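Local coordinates for protein transcription termination factor NusA (Planctomyces limnophilus, PDB 4MTN) that probably takes part in both termination and antitermination of transcription, binding the core RNA polymerase and nascent RNA, at residues S172-E184 with I197-V210. Numbering follows the deposited sequence.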
ATOM      1  N   SER A 172       8.632   2.794   3.841  1.00 45.68           N
ATOM      2  CA  SER A 172       8.753   1.848   2.738  1.00 43.82           C
ATOM      3  C   SER A 172       9.603   2.417   1.606  1.00 43.28           C
ATOM      4  O   SER A 172       9.405   3.561   1.201  1.00 45.50           O
ATOM      5  CB  SER A 172       7.368   1.469   2.210  1.00 33.95           C
ATOM      6  OG  SER A 172       7.463   0.515   1.167  1.00 40.71           O
ATOM      7  N   ARG A 173      10.549   1.635   1.095  1.00 44.42           N
ATOM      8  CA  ARG A 173      11.161   1.971  -0.186  1.00 37.37           C
ATOM      9  C   ARG A 173      10.553   1.132  -1.308  1.00 36.80           C
ATOM     10  O   ARG A 173      10.844   1.346  -2.483  1.00 39.14           O
ATOM     11  CB  ARG A 173      12.676   1.772  -0.140  1.00 38.78           C
ATOM     12  CG  ARG A 173      13.327   2.241   1.150  1.00 44.73           C
ATOM     13  CD  ARG A 173      14.564   3.077   0.871  1.00 49.39           C
ATOM     14  NE  ARG A 173      15.348   2.561  -0.247  1.00 48.94           N
ATOM     15  CZ  ARG A 173      16.164   3.306  -0.987  1.00 51.62           C
ATOM     16  NH1 ARG A 173      16.294   4.601  -0.733  1.00 52.26           N
ATOM     17  NH2 ARG A 173      16.842   2.760  -1.988  1.00 52.63           N
ATOM     18  N   ALA A 174       9.704   0.179  -0.932  1.00 37.96           N
ATOM     19  CA  ALA A 174       9.114  -0.752  -1.888  1.00 40.88           C
ATOM     20  C   ALA A 174       7.738  -0.315  -2.383  1.00 44.44           C
ATOM     21  O   ALA A 174       7.191  -0.906  -3.316  1.00 42.34           O
ATOM     22  CB  ALA A 174       9.027  -2.140  -1.273  1.00 36.65           C
ATOM     23  N   HIS A 175       7.179   0.715  -1.756  1.00 42.29           N
ATOM     24  CA  HIS A 175       5.834   1.167  -2.095  1.00 40.87           C
ATOM     25  C   HIS A 175       5.842   1.944  -3.407  1.00 40.63           C
ATOM     26  O   HIS A 175       6.792   2.674  -3.690  1.00 39.36           O
ATOM     27  CB  HIS A 175       5.259   2.032  -0.970  1.00 38.31           C
ATOM     28  CG  HIS A 175       3.766   2.149  -0.997  1.00 37.01           C
ATOM     29  ND1 HIS A 175       3.105   3.057  -1.797  1.00 34.35           N
ATOM     30  CD2 HIS A 175       2.807   1.470  -0.326  1.00 36.94           C
ATOM     31  CE1 HIS A 175       1.802   2.931  -1.616  1.00 33.58           C
ATOM     32  NE2 HIS A 175       1.594   1.977  -0.728  1.00 36.87           N
ATOM     33  N   PRO A 176       4.785   1.777  -4.219  1.00 37.19           N
ATOM     34  CA  PRO A 176       4.629   2.532  -5.467  1.00 33.79           C
ATOM     35  C   PRO A 176       4.757   4.040  -5.261  1.00 35.89           C
ATOM     36  O   PRO A 176       5.317   4.724  -6.115  1.00 44.25           O
ATOM     37  CB  PRO A 176       3.216   2.165  -5.920  1.00 36.59           C
ATOM     38  CG  PRO A 176       3.006   0.800  -5.377  1.00 37.76           C
ATOM     39  CD  PRO A 176       3.729   0.760  -4.058  1.00 35.46           C
ATOM     40  N   ASP A 177       4.260   4.542  -4.134  1.00 33.51           N
ATOM     41  CA  ASP A 177       4.313   5.970  -3.843  1.00 29.80           C
ATOM     42  C   ASP A 177       5.741   6.507  -3.818  1.00 30.82           C
ATOM     43  O   ASP A 177       5.961   7.688  -4.076  1.00 31.23           O
ATOM     44  CB  ASP A 177       3.629   6.275  -2.508  1.00 35.83           C
ATOM     45  CG  ASP A 177       2.118   6.186  -2.595  1.00 43.22           C
ATOM     46  OD1 ASP A 177       1.586   6.157  -3.724  1.00 47.24           O
ATOM     47  OD2 ASP A 177       1.465   6.154  -1.532  1.00 50.04           O
ATOM     48  N   PHE A 178       6.707   5.646  -3.510  1.00 36.19           N
ATOM     49  CA  PHE A 178       8.107   6.062  -3.488  1.00 38.12           C
ATOM     50  C   PHE A 178       8.567   6.481  -4.881  1.00 39.41           C
ATOM     51  O   PHE A 178       9.250   7.492  -5.042  1.00 39.17           O
ATOM     52  CB  PHE A 178       9.004   4.942  -2.957  1.00 34.43           C
ATOM     53  CG  PHE A 178      10.408   5.387  -2.645  1.00 31.65           C
ATOM     54  CD1 PHE A 178      10.664   6.691  -2.254  1.00 32.21           C
ATOM     55  CD2 PHE A 178      11.470   4.506  -2.759  1.00 34.74           C
ATOM     56  CE1 PHE A 178      11.953   7.105  -1.970  1.00 34.38           C
ATOM     57  CE2 PHE A 178      12.762   4.915  -2.478  1.00 34.50           C
ATOM     58  CZ  PHE A 178      13.003   6.216  -2.084  1.00 33.44           C
ATOM     59  N   VAL A 179       8.187   5.696  -5.885  1.00 38.97           N
ATOM     60  CA  VAL A 179       8.515   6.007  -7.270  1.00 41.83           C
ATOM     61  C   VAL A 179       7.813   7.284  -7.713  1.00 45.36           C
ATOM     62  O   VAL A 179       8.408   8.139  -8.374  1.00 45.78           O
ATOM     63  CB  VAL A 179       8.122   4.853  -8.213  1.00 40.52           C
ATOM     64  CG1 VAL A 179       8.367   5.241  -9.663  1.00 37.34           C
ATOM     65  CG2 VAL A 179       8.892   3.597  -7.856  1.00 45.14           C
ATOM     66  N   ARG A 180       6.543   7.405  -7.336  1.00 42.94           N
ATOM     67  CA  ARG A 180       5.729   8.561  -7.693  1.00 41.97           C
ATOM     68  C   ARG A 180       6.346   9.856  -7.172  1.00 42.01           C
ATOM     69  O   ARG A 180       6.385  10.860  -7.879  1.00 46.37           O
ATOM     70  CB  ARG A 180       4.307   8.395  -7.150  1.00 41.02           C
ATOM     71  CG  ARG A 180       3.361   9.520  -7.522  1.00 44.99           C
ATOM     72  CD  ARG A 180       1.990   9.322  -6.893  1.00 46.65           C
ATOM     73  NE  ARG A 180       1.240   8.236  -7.516  1.00 50.16           N
ATOM     74  CZ  ARG A 180       0.348   8.407  -8.487  1.00 51.38           C
ATOM     75  NH1 ARG A 180       0.096   9.624  -8.949  1.00 47.56           N
ATOM     76  NH2 ARG A 180      -0.292   7.363  -8.997  1.00 53.04           N
ATOM     77  N   ARG A 181       6.836   9.822  -5.937  1.00 42.11           N
ATOM     78  CA  ARG A 181       7.471  10.989  -5.334  1.00 41.50           C
ATOM     79  C   ARG A 181       8.776  11.340  -6.042  1.00 41.99           C
ATOM     80  O   ARG A 181       9.021  12.500  -6.368  1.00 44.32           O
ATOM     81  CB  ARG A 181       7.744  10.749  -3.847  1.00 39.07           C
ATOM     82  CG  ARG A 181       6.509  10.546  -2.981  1.00 41.10           C
ATOM     83  CD  ARG A 181       5.716  11.828  -2.797  1.00 29.55           C
ATOM     84  NE  ARG A 181       4.695  12.001  -3.825  1.00 41.21           N
ATOM     85  CZ  ARG A 181       3.479  11.466  -3.768  1.00 42.54           C
ATOM     86  NH1 ARG A 181       3.129  10.719  -2.732  1.00 30.02           N
ATOM     87  NH2 ARG A 181       2.612  11.681  -4.749  1.00 38.73           N
ATOM     88  N   LEU A 182       9.609  10.328  -6.270  1.00 40.04           N
ATOM     89  CA  LEU A 182      10.910  10.525  -6.899  1.00 38.45           C
ATOM     90  C   LEU A 182      10.781  11.092  -8.308  1.00 37.42           C
ATOM     91  O   LEU A 182      11.602  11.904  -8.737  1.00 37.80           O
ATOM     92  CB  LEU A 182      11.687   9.209  -6.935  1.00 40.69           C
ATOM     93  CG  LEU A 182      12.209   8.706  -5.589  1.00 43.34           C
ATOM     94  CD1 LEU A 182      12.798   7.314  -5.731  1.00 36.07           C
ATOM     95  CD2 LEU A 182      13.236   9.673  -5.022  1.00 38.08           C
ATOM     96  N   LEU A 183       9.748  10.663  -9.024  1.00 36.10           N
ATOM     97  CA  LEU A 183       9.484  11.180 -10.361  1.00 37.23           C
ATOM     98  C   LEU A 183       9.080  12.648 -10.300  1.00 40.82           C
ATOM     99  O   LEU A 183       9.461  13.442 -11.162  1.00 47.55           O
ATOM    100  CB  LEU A 183       8.397  10.355 -11.054  1.00 35.98           C
ATOM    101  CG  LEU A 183       8.856   8.989 -11.574  1.00 35.06           C
ATOM    102  CD1 LEU A 183       7.674   8.151 -12.037  1.00 30.93           C
ATOM    103  CD2 LEU A 183       9.861   9.165 -12.700  1.00 36.05           C
ATOM    104  N   GLU A 184       8.315  13.003  -9.273  1.00 36.83           N
ATOM    105  CA  GLU A 184       7.885  14.382  -9.076  1.00 31.19           C
ATOM    106  C   GLU A 184       9.079  15.292  -8.805  1.00 36.77           C
ATOM    107  O   GLU A 184       9.093  16.448  -9.219  1.00 40.21           O
ATOM    108  CB  GLU A 184       6.879  14.475  -7.927  1.00 31.15           C
ATOM    109  CG  GLU A 184       5.520  13.865  -8.236  1.00 40.24           C
ATOM    110  CD  GLU A 184       4.644  13.723  -7.004  1.00 45.32           C
ATOM    111  OE1 GLU A 184       5.101  14.085  -5.900  1.00 43.24           O
ATOM    112  OE2 GLU A 184       3.497  13.246  -7.141  1.00 47.72           O
ATOM    113  N   ILE A 197       0.674  12.011 -13.210  1.00 48.20           N
ATOM    114  CA  ILE A 197       0.827  10.564 -13.135  1.00 41.99           C
ATOM    115  C   ILE A 197      -0.513   9.932 -12.787  1.00 39.90           C
ATOM    116  O   ILE A 197      -1.003  10.073 -11.666  1.00 42.36           O
ATOM    117  CB  ILE A 197       1.879  10.156 -12.088  1.00 40.19           C
ATOM    118  CG1 ILE A 197       3.224  10.815 -12.398  1.00 31.07           C
ATOM    119  CG2 ILE A 197       2.021   8.646 -12.037  1.00 34.71           C
ATOM    120  CD1 ILE A 197       4.262  10.615 -11.319  1.00 36.26           C
ATOM    121  N   ARG A 198      -1.107   9.245 -13.757  1.00 40.08           N
ATOM    122  CA  ARG A 198      -2.436   8.671 -13.590  1.00 43.74           C
ATOM    123  C   ARG A 198      -2.437   7.321 -12.876  1.00 49.98           C
ATOM    124  O   ARG A 198      -3.266   7.073 -12.000  1.00 54.97           O
ATOM    125  CB  ARG A 198      -3.113   8.535 -14.953  1.00 44.33           C
ATOM    126  CG  ARG A 198      -3.190   9.844 -15.719  1.00 44.40           C
ATOM    127  CD  ARG A 198      -4.001  10.878 -14.958  1.00 44.58           C
ATOM    128  NE  ARG A 198      -5.398  10.477 -14.824  1.00 45.00           N
ATOM    129  CZ  ARG A 198      -6.324  10.684 -15.754  1.00 47.79           C
ATOM    130  NH1 ARG A 198      -6.002  11.291 -16.890  1.00 45.07           N
ATOM    131  NH2 ARG A 198      -7.572  10.283 -15.550  1.00 48.77           N
ATOM    132  N   SER A 199      -1.502   6.452 -13.248  1.00 47.06           N
ATOM    133  CA  SER A 199      -1.481   5.091 -12.724  1.00 45.20           C
ATOM    134  C   SER A 199      -0.061   4.559 -12.580  1.00 47.43           C
ATOM    135  O   SER A 199       0.830   4.919 -13.349  1.00 45.62           O
ATOM    136  CB  SER A 199      -2.297   4.163 -13.626  1.00 45.37           C
ATOM    137  OG  SER A 199      -2.329   2.844 -13.110  1.00 44.97           O
ATOM    138  N   LEU A 200       0.141   3.690 -11.593  1.00 51.61           N
ATOM    139  CA  LEU A 200       1.466   3.155 -11.313  1.00 49.31           C
ATOM    140  C   LEU A 200       1.406   1.683 -10.912  1.00 49.19           C
ATOM    141  O   LEU A 200       0.547   1.276 -10.129  1.00 58.09           O
ATOM    142  CB  LEU A 200       2.141   3.967 -10.209  1.00 53.51           C
ATOM    143  CG  LEU A 200       3.644   4.180 -10.359  1.00 58.39           C
ATOM    144  CD1 LEU A 200       3.898   5.250 -11.392  1.00 64.76           C
ATOM    145  CD2 LEU A 200       4.265   4.567  -9.039  1.00 63.65           C
ATOM    146  N   ALA A 201       2.326   0.893 -11.457  1.00 40.96           N
ATOM    147  CA  ALA A 201       2.427  -0.524 -11.130  1.00 38.43           C
ATOM    148  C   ALA A 201       3.885  -0.894 -10.887  1.00 39.48           C
ATOM    149  O   ALA A 201       4.726  -0.727 -11.769  1.00 49.36           O
ATOM    150  CB  ALA A 201       1.842  -1.368 -12.243  1.00 40.18           C
ATOM    151  N   ARG A 202       4.189  -1.401  -9.696  1.00 37.10           N
ATOM    152  CA  ARG A 202       5.581  -1.612  -9.316  1.00 38.24           C
ATOM    153  C   ARG A 202       5.903  -3.004  -8.778  1.00 42.53           C
ATOM    154  O   ARG A 202       5.156  -3.569  -7.979  1.00 45.73           O
ATOM    155  CB  ARG A 202       5.993  -0.574  -8.268  1.00 34.78           C
ATOM    156  CG  ARG A 202       7.447  -0.690  -7.844  1.00 34.54           C
ATOM    157  CD  ARG A 202       7.823   0.321  -6.778  1.00 36.49           C
ATOM    158  NE  ARG A 202       9.271   0.398  -6.620  1.00 36.21           N
ATOM    159  CZ  ARG A 202       9.886   1.000  -5.607  1.00 40.19           C
ATOM    160  NH1 ARG A 202       9.177   1.580  -4.647  1.00 42.31           N
ATOM    161  NH2 ARG A 202      11.211   1.015  -5.553  1.00 38.66           N
ATOM    162  N   GLU A 203       7.024  -3.551  -9.241  1.00 44.41           N
ATOM    163  CA  GLU A 203       7.699  -4.639  -8.548  1.00 45.04           C
ATOM    164  C   GLU A 203       9.043  -4.108  -8.063  1.00 42.22           C
ATOM    165  O   GLU A 203       9.952  -3.881  -8.863  1.00 40.70           O
ATOM    166  CB  GLU A 203       7.881  -5.854  -9.455  1.00 54.29           C
ATOM    167  CG  GLU A 203       6.589  -6.597  -9.750  1.00 67.65           C
ATOM    168  CD  GLU A 203       6.825  -7.933 -10.423  1.00 79.46           C
ATOM    169  OE1 GLU A 203       7.994  -8.372 -10.486  1.00 82.00           O
ATOM    170  OE2 GLU A 203       5.842  -8.544 -10.888  1.00 83.51           O
ATOM    171  N   ALA A 204       9.159  -3.922  -6.752  1.00 39.51           N
ATOM    172  CA  ALA A 204      10.266  -3.174  -6.161  1.00 40.27           C
ATOM    173  C   ALA A 204      11.636  -3.763  -6.479  1.00 47.08           C
ATOM    174  O   ALA A 204      11.888  -4.946  -6.252  1.00 48.15           O
ATOM    175  CB  ALA A 204      10.082  -3.078  -4.656  1.00 40.98           C
ATOM    176  N   GLY A 205      12.519  -2.918  -7.001  1.00 50.89           N
ATOM    177  CA  GLY A 205      13.875  -3.320  -7.322  1.00 46.91           C
ATOM    178  C   GLY A 205      14.004  -3.953  -8.693  1.00 42.92           C
ATOM    179  O   GLY A 205      15.099  -4.339  -9.102  1.00 43.28           O
ATOM    180  N   TYR A 206      12.889  -4.059  -9.408  1.00 42.17           N
ATOM    181  CA  TYR A 206      12.893  -4.722 -10.707  1.00 43.44           C
ATOM    182  C   TYR A 206      12.289  -3.870 -11.823  1.00 41.03           C
ATOM    183  O   TYR A 206      13.008  -3.404 -12.705  1.00 42.23           O
ATOM    184  CB  TYR A 206      12.157  -6.058 -10.608  1.00 45.99           C
ATOM    185  CG  TYR A 206      12.873  -7.070  -9.742  1.00 52.31           C
ATOM    186  CD1 TYR A 206      12.561  -7.209  -8.395  1.00 51.29           C
ATOM    187  CD2 TYR A 206      13.869  -7.880 -10.271  1.00 44.12           C
ATOM    188  CE1 TYR A 206      13.219  -8.132  -7.600  1.00 49.92           C
ATOM    189  CE2 TYR A 206      14.530  -8.805  -9.484  1.00 49.15           C
ATOM    190  CZ  TYR A 206      14.203  -8.926  -8.152  1.00 52.44           C
ATOM    191  OH  TYR A 206      14.863  -9.847  -7.372  1.00 61.44           O
ATOM    192  N   ARG A 207      10.975  -3.663 -11.790  1.00 41.28           N
ATOM    193  CA  ARG A 207      10.314  -2.941 -12.874  1.00 45.11           C
ATOM    194  C   ARG A 207       9.094  -2.145 -12.418  1.00 45.62           C
ATOM    195  O   ARG A 207       8.332  -2.591 -11.560  1.00 46.07           O
ATOM    196  CB  ARG A 207       9.909  -3.920 -13.977  1.00 50.06           C
ATOM    197  CG  ARG A 207       9.470  -3.257 -15.272  1.00 51.29           C
ATOM    198  CD  ARG A 207       9.333  -4.276 -16.390  1.00 55.20           C
ATOM    199  NE  ARG A 207      10.587  -4.978 -16.643  1.00 56.89           N
ATOM    200  CZ  ARG A 207      11.542  -4.535 -17.456  1.00 61.38           C
ATOM    201  NH1 ARG A 207      11.389  -3.386 -18.099  1.00 60.10           N
ATOM    202  NH2 ARG A 207      12.652  -5.242 -17.627  1.00 65.48           N
ATOM    203  N   THR A 208       8.913  -0.967 -13.012  1.00 46.17           N
ATOM    204  CA  THR A 208       7.762  -0.116 -12.724  1.00 41.95           C
ATOM    205  C   THR A 208       7.163   0.471 -14.001  1.00 41.82           C
ATOM    206  O   THR A 208       7.864   1.110 -14.785  1.00 44.05           O
ATOM    207  CB  THR A 208       8.138   1.042 -11.779  1.00 43.47           C
ATOM    208  OG1 THR A 208       8.677   0.517 -10.562  1.00 49.18           O
ATOM    209  CG2 THR A 208       6.916   1.889 -11.462  1.00 45.50           C
ATOM    210  N   LYS A 209       5.867   0.253 -14.204  1.00 41.96           N
ATOM    211  CA  LYS A 209       5.157   0.846 -15.335  1.00 40.69           C
ATOM    212  C   LYS A 209       4.440   2.127 -14.915  1.00 45.35           C
ATOM    213  O   LYS A 209       3.673   2.131 -13.952  1.00 48.36           O
ATOM    214  CB  LYS A 209       4.155  -0.146 -15.931  1.00 37.04           C
ATOM    215  CG  LYS A 209       4.783  -1.267 -16.747  1.00 33.85           C
ATOM    216  CD  LYS A 209       3.715  -2.180 -17.336  1.00 38.10           C
ATOM    217  CE  LYS A 209       4.327  -3.289 -18.180  1.00 39.14           C
ATOM    218  NZ  LYS A 209       5.082  -2.753 -19.347  1.00 40.67           N
ATOM    219  N   VAL A 210       4.691   3.210 -15.646  1.00 42.82           N
ATOM    220  CA  VAL A 210       4.118   4.514 -15.324  1.00 38.01           C
ATOM    221  C   VAL A 210       3.225   5.039 -16.443  1.00 38.22           C
ATOM    222  O   VAL A 210       3.674   5.212 -17.576  1.00 43.64           O
ATOM    223  CB  VAL A 210       5.215   5.562 -15.050  1.00 39.24           C
ATOM    224  CG1 VAL A 210       4.595   6.858 -14.542  1.00 37.49           C
ATOM    225  CG2 VAL A 210       6.239   5.022 -14.064  1.00 39.27           C
TER
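Helix 176-184 lies across strand 197-203, which carries the contacting Ile197, Leu200 and Arg202, at 121° between their N-to-C directions, the axes of these segments approaching to 8.5 Å. Where the chain turns into this helix, Arg202 does the gripping. Its chain is extended from CG to NE, with CG anti to the backbone N (chi1 -178°), a shape long enough to bring the guanidinium to the turn ahead of the helix. There NH1 bonds to Arg173 O at 2.7 Å and to His175 O at 2.8 Å, both bonds distinctly bent, while NH2 adds a weak bond to Arg173 O. His175 O is shared: NH1 meets it from above one face of the carbonyl plane and Phe178 N, in the first turn of the helix, from the other. Val179 CG2 covers one guanidinium face, 3.5 Å from Arg202 NE, and Ala204 CB lies over the rim of the opposite face. NH2 also forms a salt bridge with Glu243. A leucine in place of Arg202 would probably leave the carbonyls of Arg173 and His175 without these donors and Glu243 without its charged mate. Just after the last strand of the S1 domain, which is of OB type and ends at Ser172, the helix packs on the antiparallel hairpin 195-203/207-214 of the first KH domain, of type II. Ala174 CB touches Ala204 CB at 3.7 Å beside the hairpin turn. Further along, Leu200 CD2 sits against Pro176 CB and Val179 CB, and Leu183 CD1 meets Val210 CG2 tip to tip. Arg180 bends at chi3 (-72°), which brings its guanidinium over Ile197 CG2; NH1 then donates to Ile197 O at 3.0 Å, from above the carbonyl plane.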